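Local coordinates for Old Yellow Enzyme (Pichia, PDB 6AGZ), which probably catalyses the asymmetric reduction of carbon-carbon double bonds in enone compounds, using a bound flavin mononucleotide in a TIM-barrel fold, at residues 278-286 with 305-316; 373-381 with 392-401. One frame throughout, in Å; residues are numbered along the deposited sequence.

Contact 1: residues 278-286 with 305-316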
# COMPACT_ATOMS: atom_id res chain seq x y z
N ARG A 278 -3.40 13.31 -16.54
CA ARG A 278 -2.25 13.16 -15.65
C ARG A 278 -2.03 14.46 -14.89
O ARG A 278 -1.84 15.51 -15.51
CB ARG A 278 -1.00 12.78 -16.45
CG ARG A 278 0.31 12.95 -15.70
CD ARG A 278 0.61 11.78 -14.78
NE ARG A 278 0.85 10.55 -15.52
CZ ARG A 278 1.05 9.36 -14.95
NH1 ARG A 278 1.03 9.24 -13.63
NH2 ARG A 278 1.25 8.29 -15.71
N LEU A 279 -2.08 14.38 -13.57
CA LEU A 279 -1.83 15.56 -12.75
C LEU A 279 -0.44 16.11 -13.01
O LEU A 279 0.48 15.39 -13.42
CB LEU A 279 -1.99 15.23 -11.26
CG LEU A 279 -3.37 14.81 -10.76
CD1 LEU A 279 -3.35 14.63 -9.24
CD2 LEU A 279 -4.42 15.83 -11.16
N ALA A 280 -0.28 17.42 -12.78
CA ALA A 280 1.04 18.03 -12.91
C ALA A 280 2.04 17.37 -11.97
O ALA A 280 3.16 17.04 -12.37
CB ALA A 280 0.95 19.54 -12.64
N TYR A 281 1.65 17.17 -10.72
CA TYR A 281 2.49 16.48 -9.75
C TYR A 281 1.64 16.04 -8.57
O TYR A 281 0.53 16.54 -8.35
CB TYR A 281 3.65 17.37 -9.28
CG TYR A 281 3.22 18.63 -8.56
CD1 TYR A 281 2.95 19.80 -9.26
CD2 TYR A 281 3.10 18.66 -7.17
CE1 TYR A 281 2.57 20.96 -8.61
CE2 TYR A 281 2.71 19.81 -6.51
CZ TYR A 281 2.45 20.96 -7.24
OH TYR A 281 2.07 22.11 -6.58
N VAL A 282 2.17 15.08 -7.81
CA VAL A 282 1.60 14.66 -6.54
C VAL A 282 2.62 14.97 -5.45
O VAL A 282 3.78 14.54 -5.54
CB VAL A 282 1.23 13.17 -6.53
CG1 VAL A 282 0.81 12.73 -5.14
CG2 VAL A 282 0.11 12.89 -7.53
N SER A 283 2.20 15.73 -4.44
CA SER A 283 3.09 16.18 -3.38
C SER A 283 2.95 15.27 -2.16
O SER A 283 1.84 15.03 -1.69
CB SER A 283 2.78 17.63 -3.00
OG SER A 283 3.70 18.10 -2.03
N ILE A 284 4.08 14.78 -1.67
CA ILE A 284 4.12 13.86 -0.54
C ILE A 284 5.16 14.33 0.47
O ILE A 284 6.16 14.96 0.14
CB ILE A 284 4.42 12.40 -0.98
CG1 ILE A 284 5.87 12.24 -1.43
CG2 ILE A 284 3.47 11.97 -2.10
CD1 ILE A 284 6.24 10.82 -1.77
N VAL A 285 4.89 13.99 1.73
CA VAL A 285 5.72 14.40 2.86
C VAL A 285 6.50 13.19 3.35
O VAL A 285 5.92 12.13 3.63
CB VAL A 285 4.86 14.99 4.00
CG1 VAL A 285 5.67 15.08 5.28
CG2 VAL A 285 4.33 16.36 3.59
N GLU A 286 7.82 13.34 3.44
CA GLU A 286 8.66 12.26 3.93
C GLU A 286 8.47 12.08 5.43
O GLU A 286 8.44 13.06 6.17
CB GLU A 286 10.13 12.53 3.60
CG GLU A 286 10.44 12.54 2.11
CD GLU A 286 10.05 11.24 1.43
OE1 GLU A 286 10.59 10.18 1.80
OE2 GLU A 286 9.20 11.29 0.52
N MET A 305 4.22 4.47 -2.31
CA MET A 305 3.57 5.54 -3.04
C MET A 305 4.15 5.66 -4.45
O MET A 305 3.41 5.67 -5.44
CB MET A 305 3.70 6.86 -2.29
CG MET A 305 3.20 6.80 -0.85
SD MET A 305 3.16 8.39 -0.01
CE MET A 305 1.71 9.13 -0.75
N LEU A 306 5.48 5.70 -4.54
CA LEU A 306 6.12 5.81 -5.85
C LEU A 306 5.88 4.58 -6.71
O LEU A 306 6.03 4.66 -7.93
CB LEU A 306 7.62 6.06 -5.68
CG LEU A 306 8.14 7.40 -5.14
CD1 LEU A 306 9.14 8.01 -6.11
CD2 LEU A 306 7.03 8.40 -4.83
N GLN A 307 5.52 3.45 -6.10
CA GLN A 307 5.15 2.28 -6.90
C GLN A 307 3.86 2.52 -7.67
O GLN A 307 3.70 2.02 -8.78
CB GLN A 307 4.99 1.05 -6.00
CG GLN A 307 6.28 0.38 -5.60
CD GLN A 307 6.06 -1.01 -5.04
OE1 GLN A 307 6.54 -1.35 -3.96
NE2 GLN A 307 5.32 -1.83 -5.78
N ILE A 308 2.93 3.29 -7.09
CA ILE A 308 1.59 3.42 -7.67
C ILE A 308 1.56 4.60 -8.63
O ILE A 308 1.21 4.46 -9.80
CB ILE A 308 0.53 3.58 -6.57
CG1 ILE A 308 0.64 2.42 -5.56
CG2 ILE A 308 -0.86 3.62 -7.18
CD1 ILE A 308 -0.23 2.59 -4.34
N TRP A 309 1.92 5.78 -8.13
CA TRP A 309 1.92 6.99 -8.95
C TRP A 309 3.17 7.02 -9.82
O TRP A 309 4.29 6.92 -9.31
CB TRP A 309 1.84 8.23 -8.06
CG TRP A 309 1.97 9.50 -8.82
CD1 TRP A 309 3.05 10.33 -8.84
CD2 TRP A 309 0.99 10.09 -9.68
NE1 TRP A 309 2.81 11.40 -9.66
CE2 TRP A 309 1.55 11.28 -10.19
CE3 TRP A 309 -0.30 9.73 -10.07
CZ2 TRP A 309 0.86 12.12 -11.06
CZ3 TRP A 309 -0.99 10.56 -10.94
CH2 TRP A 309 -0.41 11.74 -11.42
N LYS A 310 2.97 7.16 -11.13
CA LYS A 310 4.07 7.10 -12.09
C LYS A 310 4.50 8.47 -12.60
O LYS A 310 5.51 8.55 -13.31
CB LYS A 310 3.67 6.23 -13.29
CG LYS A 310 3.24 4.82 -12.93
CD LYS A 310 4.39 4.02 -12.33
CE LYS A 310 4.00 2.57 -12.14
NZ LYS A 310 5.14 1.76 -11.64
N GLY A 311 3.78 9.53 -12.26
CA GLY A 311 4.08 10.86 -12.75
C GLY A 311 5.06 11.60 -11.88
O GLY A 311 5.76 11.02 -11.05
N VAL A 312 5.11 12.92 -12.08
CA VAL A 312 5.98 13.77 -11.27
C VAL A 312 5.54 13.70 -9.82
O VAL A 312 4.35 13.82 -9.50
CB VAL A 312 5.97 15.21 -11.80
CG1 VAL A 312 6.79 16.12 -10.89
CG2 VAL A 312 6.48 15.26 -13.23
N VAL A 313 6.50 13.49 -8.92
CA VAL A 313 6.24 13.42 -7.49
C VAL A 313 7.15 14.42 -6.78
O VAL A 313 8.36 14.44 -7.02
CB VAL A 313 6.44 12.00 -6.93
CG1 VAL A 313 7.82 11.46 -7.29
CG2 VAL A 313 6.23 11.98 -5.42
N LEU A 314 6.56 15.26 -5.94
CA LEU A 314 7.30 16.22 -5.13
C LEU A 314 7.45 15.65 -3.73
O LEU A 314 6.45 15.42 -3.05
CB LEU A 314 6.59 17.57 -5.09
CG LEU A 314 7.03 18.54 -3.99
CD1 LEU A 314 8.49 18.91 -4.15
CD2 LEU A 314 6.15 19.78 -3.99
N ARG A 315 8.69 15.43 -3.30
CA ARG A 315 8.97 14.87 -1.98
C ARG A 315 9.52 15.96 -1.08
O ARG A 315 10.50 16.63 -1.45
CB ARG A 315 9.95 13.70 -2.09
CG ARG A 315 9.59 12.70 -3.18
CD ARG A 315 10.55 11.53 -3.21
NE ARG A 315 10.46 10.70 -2.01
CZ ARG A 315 11.02 9.51 -1.88
NH1 ARG A 315 11.71 8.98 -2.89
NH2 ARG A 315 10.89 8.82 -0.75
N SER A 316 8.91 16.15 0.08
CA SER A 316 9.34 17.21 0.99
C SER A 316 9.53 16.69 2.40
O SER A 316 8.85 15.75 2.83
CB SER A 316 8.33 18.37 1.00
OG SER A 316 8.23 18.97 -0.28
O HOH W 1 2.97 13.92 -13.80
O HOH W 2 5.64 17.46 -0.56

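Contact 2: residues 373-381 with 392-401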
# COMPACT_ATOMS: atom_id res chain seq x y z
N ILE A 373 2.38 37.44 12.90
CA ILE A 373 1.29 37.93 12.07
C ILE A 373 1.60 39.33 11.54
O ILE A 373 1.89 40.25 12.31
CB ILE A 373 -0.02 37.92 12.86
CG1 ILE A 373 -0.49 36.47 13.08
CG2 ILE A 373 -1.09 38.73 12.15
CD1 ILE A 373 -1.66 36.35 14.03
N PHE A 374 1.54 39.48 10.22
CA PHE A 374 1.54 40.78 9.55
C PHE A 374 2.80 41.59 9.84
O PHE A 374 2.76 42.82 9.92
CB PHE A 374 0.29 41.58 9.94
CG PHE A 374 -0.12 42.61 8.92
CD1 PHE A 374 -0.37 42.25 7.61
CD2 PHE A 374 -0.28 43.94 9.29
CE1 PHE A 374 -0.75 43.19 6.67
CE2 PHE A 374 -0.66 44.89 8.35
CZ PHE A 374 -0.90 44.51 7.05
N SER A 375 3.93 40.91 10.00
CA SER A 375 5.19 41.56 10.33
C SER A 375 6.28 41.12 9.36
O SER A 375 6.39 39.94 9.02
CB SER A 375 5.62 41.23 11.77
OG SER A 375 6.91 41.75 12.05
N ASN A 376 7.10 42.09 8.93
CA ASN A 376 8.26 41.79 8.11
C ASN A 376 9.41 41.20 8.91
O ASN A 376 10.35 40.66 8.31
CB ASN A 376 8.75 43.04 7.38
CG ASN A 376 7.77 43.53 6.34
OD1 ASN A 376 6.91 42.78 5.88
ND2 ASN A 376 7.89 44.80 5.96
N ASP A 377 9.37 41.30 10.24
CA ASP A 377 10.43 40.75 11.07
C ASP A 377 10.48 39.23 10.93
O ASP A 377 9.47 38.54 11.12
CB ASP A 377 10.20 41.14 12.53
CG ASP A 377 11.36 40.73 13.43
OD1 ASP A 377 12.48 40.54 12.91
OD2 ASP A 377 11.14 40.60 14.65
N GLY A 378 11.66 38.71 10.59
CA GLY A 378 11.79 37.31 10.28
C GLY A 378 11.11 36.87 9.01
O GLY A 378 11.01 35.67 8.76
N TYR A 379 10.65 37.82 8.20
CA TYR A 379 9.98 37.55 6.93
C TYR A 379 10.74 38.14 5.75
O TYR A 379 11.01 37.44 4.77
CB TYR A 379 8.54 38.09 6.97
CG TYR A 379 7.68 37.69 5.80
CD1 TYR A 379 7.11 36.43 5.73
CD2 TYR A 379 7.43 38.59 4.76
CE1 TYR A 379 6.32 36.07 4.65
CE2 TYR A 379 6.64 38.23 3.69
CZ TYR A 379 6.08 36.97 3.64
OH TYR A 379 5.30 36.61 2.57
N LEU A 380 11.09 39.42 5.83
CA LEU A 380 11.90 40.08 4.80
C LEU A 380 13.25 40.53 5.33
O LEU A 380 14.00 41.19 4.60
CB LEU A 380 11.15 41.29 4.23
CG LEU A 380 9.91 41.00 3.37
CD1 LEU A 380 9.26 42.30 2.93
CD2 LEU A 380 10.28 40.14 2.17
N THR A 381 13.59 40.19 6.58
CA THR A 381 14.84 40.62 7.18
C THR A 381 16.03 39.76 6.78
O THR A 381 17.17 40.11 7.11
CB THR A 381 14.72 40.63 8.71
OG1 THR A 381 14.06 39.43 9.14
CG2 THR A 381 13.92 41.83 9.17
N SER A 392 15.51 43.25 14.46
CA SER A 392 14.08 43.40 14.68
C SER A 392 13.63 44.86 14.67
O SER A 392 12.44 45.12 14.51
CB SER A 392 13.68 42.75 16.01
OG SER A 392 13.89 41.35 15.98
N ASP A 393 14.56 45.80 14.85
CA ASP A 393 14.23 47.22 14.86
C ASP A 393 14.64 47.93 13.58
O ASP A 393 14.65 49.16 13.53
CB ASP A 393 14.87 47.90 16.07
CG ASP A 393 16.38 47.81 16.07
OD1 ASP A 393 16.94 47.07 15.23
OD2 ASP A 393 17.02 48.49 16.91
N SER A 394 14.99 47.18 12.53
CA SER A 394 15.42 47.78 11.28
C SER A 394 14.24 48.43 10.57
O SER A 394 13.09 48.39 11.02
CB SER A 394 16.08 46.72 10.39
OG SER A 394 15.19 45.65 10.14
N ALA A 395 14.53 49.06 9.42
CA ALA A 395 13.49 49.77 8.68
C ALA A 395 12.45 48.81 8.13
O ALA A 395 11.24 49.02 8.31
CB ALA A 395 14.12 50.59 7.55
N ILE A 396 12.88 47.75 7.45
CA ILE A 396 11.93 46.81 6.87
C ILE A 396 11.18 46.06 7.96
O ILE A 396 9.97 45.83 7.85
CB ILE A 396 12.64 45.84 5.91
CG1 ILE A 396 14.16 45.91 6.08
CG2 ILE A 396 12.24 46.12 4.47
CD1 ILE A 396 14.70 44.85 6.99
N ALA A 397 11.87 45.68 9.04
CA ALA A 397 11.24 44.89 10.10
C ALA A 397 10.06 45.63 10.72
O ALA A 397 9.10 44.99 11.17
CB ALA A 397 12.27 44.54 11.18
N LEU A 398 10.10 46.96 10.75
CA LEU A 398 9.04 47.76 11.35
C LEU A 398 8.12 48.40 10.32
O LEU A 398 7.15 49.05 10.71
CB LEU A 398 9.64 48.84 12.26
CG LEU A 398 10.42 48.31 13.46
CD1 LEU A 398 11.12 49.44 14.20
CD2 LEU A 398 9.50 47.54 14.40
N LYS A 399 8.40 48.23 9.03
CA LYS A 399 7.50 48.75 8.01
C LYS A 399 6.22 47.92 7.97
O LYS A 399 6.25 46.69 8.04
CB LYS A 399 8.17 48.73 6.64
CG LYS A 399 7.63 49.78 5.67
CD LYS A 399 7.81 49.36 4.22
CE LYS A 399 9.26 49.03 3.90
NZ LYS A 399 10.07 50.26 3.65
N THR A 400 5.09 48.61 7.88
CA THR A 400 3.80 47.93 7.89
C THR A 400 3.46 47.43 6.49
O THR A 400 3.47 48.22 5.55
CB THR A 400 2.71 48.86 8.39
OG1 THR A 400 3.20 49.63 9.50
CG2 THR A 400 1.49 48.07 8.85
N PRO A 401 3.18 46.14 6.31
CA PRO A 401 2.81 45.64 4.98
C PRO A 401 1.55 46.32 4.47
O PRO A 401 0.64 46.67 5.23
CB PRO A 401 2.59 44.14 5.21
CG PRO A 401 3.40 43.82 6.42
CD PRO A 401 3.32 45.05 7.29
O HOH W 3 6.56 44.72 9.68

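Contact 1: residues 278-286 with 305-316
The indole of Trp309 lies sandwiched between Arg278 and Val282. Val282 CG2 sits over the centre of the six-membered ring, 3.6 Å from its centroid in a CH-pi contact, while on the opposite face the Arg278 guanidinium forms a cation-pi pair with CZ 4.7 Å from the same centroid. The guanidinium is not stacked flat: its plane stands 75° from that of the indole. The bend at chi2 (81°) brings CD against CH2, and that at chi3 (66°) turns the guanidinium over the face. Trp309 NE1 donates to Val312 O (2.9 Å), which fixes the rotation of the indole; Val282 N reaches this same oxygen from the other face of the carbonyl plane.

That second bond begins the ladder joining strands 281-285 and 313-316 in parallel, continued by Leu314 N to Val282 O, Ile284 N to Leu314 O, Ser316 N to Ile284 O and Glu286 N to Ser316 O. Near the C-terminal end of the ladder, Arg315 grips Glu286 side-on, NE to OE2 and NH2 to OE1, both at 2.9 Å, the two nitrogens approaching the oxygens from above the carboxylate plane. On the Val282 face of the sheet, Ile284 CG2 packs against Met305 CE at 3.6 Å.

Glu270 of helix 258-274 takes a salt bridge from Arg278 NH1 and accepts from Lys310 N, while Asn302 also bonds Glu286 OE2. The two strands are the sixth and seventh of the eight-stranded barrel, flanked by strands 236-240 and 338-341, with helix 303-308 packed outside them beside helix 258-274.

Contact 2: residues 373-381 with 392-401
Although neither side contributes a strand, Asn376 ties two irregular segments together by putting its side-chain amide on a main-chain carbonyl of a short, weakly bonded helix. This is the C-terminal tail of the TIM-barrel protein, where an ST turn faces that N-capped helix. ND2 donates to Ile396 O at 3.0 Å, and the oxygen lies nearly in the amide plane; Lys399 N reaches it from the opposite face of the carbonyl plane. The amide is steadied at its other end by Ser48 of helix 47-57, which bonds OD1. A water completes the junction, accepting from Asn376 N and donating to Ala397 O and Lys399 O.

In the ST turn, Ser375 OG accepts from Asp377 N. With CG opposite the backbone N (chi1 -174°), the Asp377 carboxylate is carried over to Ser392, whose hydroxyl donates to OD2 at 3.1 Å on its syn side, 29° out of the carboxylate plane. OD1 is in a salt bridge with Arg369, so one carboxylate joins both. Replacement of Asp377 by an alanine would probably leave the Arg369 charge without its mate and the Ser392 hydroxyl without this acceptor. Thr381 CG2 packs nearby, 3.8 Å from Ala397 CB and equally near Ile396 CD1. Ser394 stands at the N-cap position; its OG, bonded to Pro391 O, also accepts a weak capping bond from Ala397 N.

Beyond the helix, Pro401 lies over one face of the Phe374 ring, the two side chains running antiparallel. Its CD is 4.2 Å from the ring centroid, 11° off the normal, in a CH-pi contact.

In the fold
Contact 1 belongs to the barrel wall and contact 2 to the C-terminal tail, and contact 1 is complete in sequence before contact 2 begins. They lie on opposite sides of the chain's centre, with their own centres 36 Å apart and nearest atoms about 17 Å apart, so neither touches the other. The flavin mononucleotide relates to them unequally. Residues 305-316 reach it directly, the side chain of Ser316 lying about 4 Å from the cofactor, whereas in residues 373-381 the side chain of Ser375 remains about 14 Å away. Contact 1 thus borders the flavin site, while contact 2 joins pieces of the tail against helix 47-57.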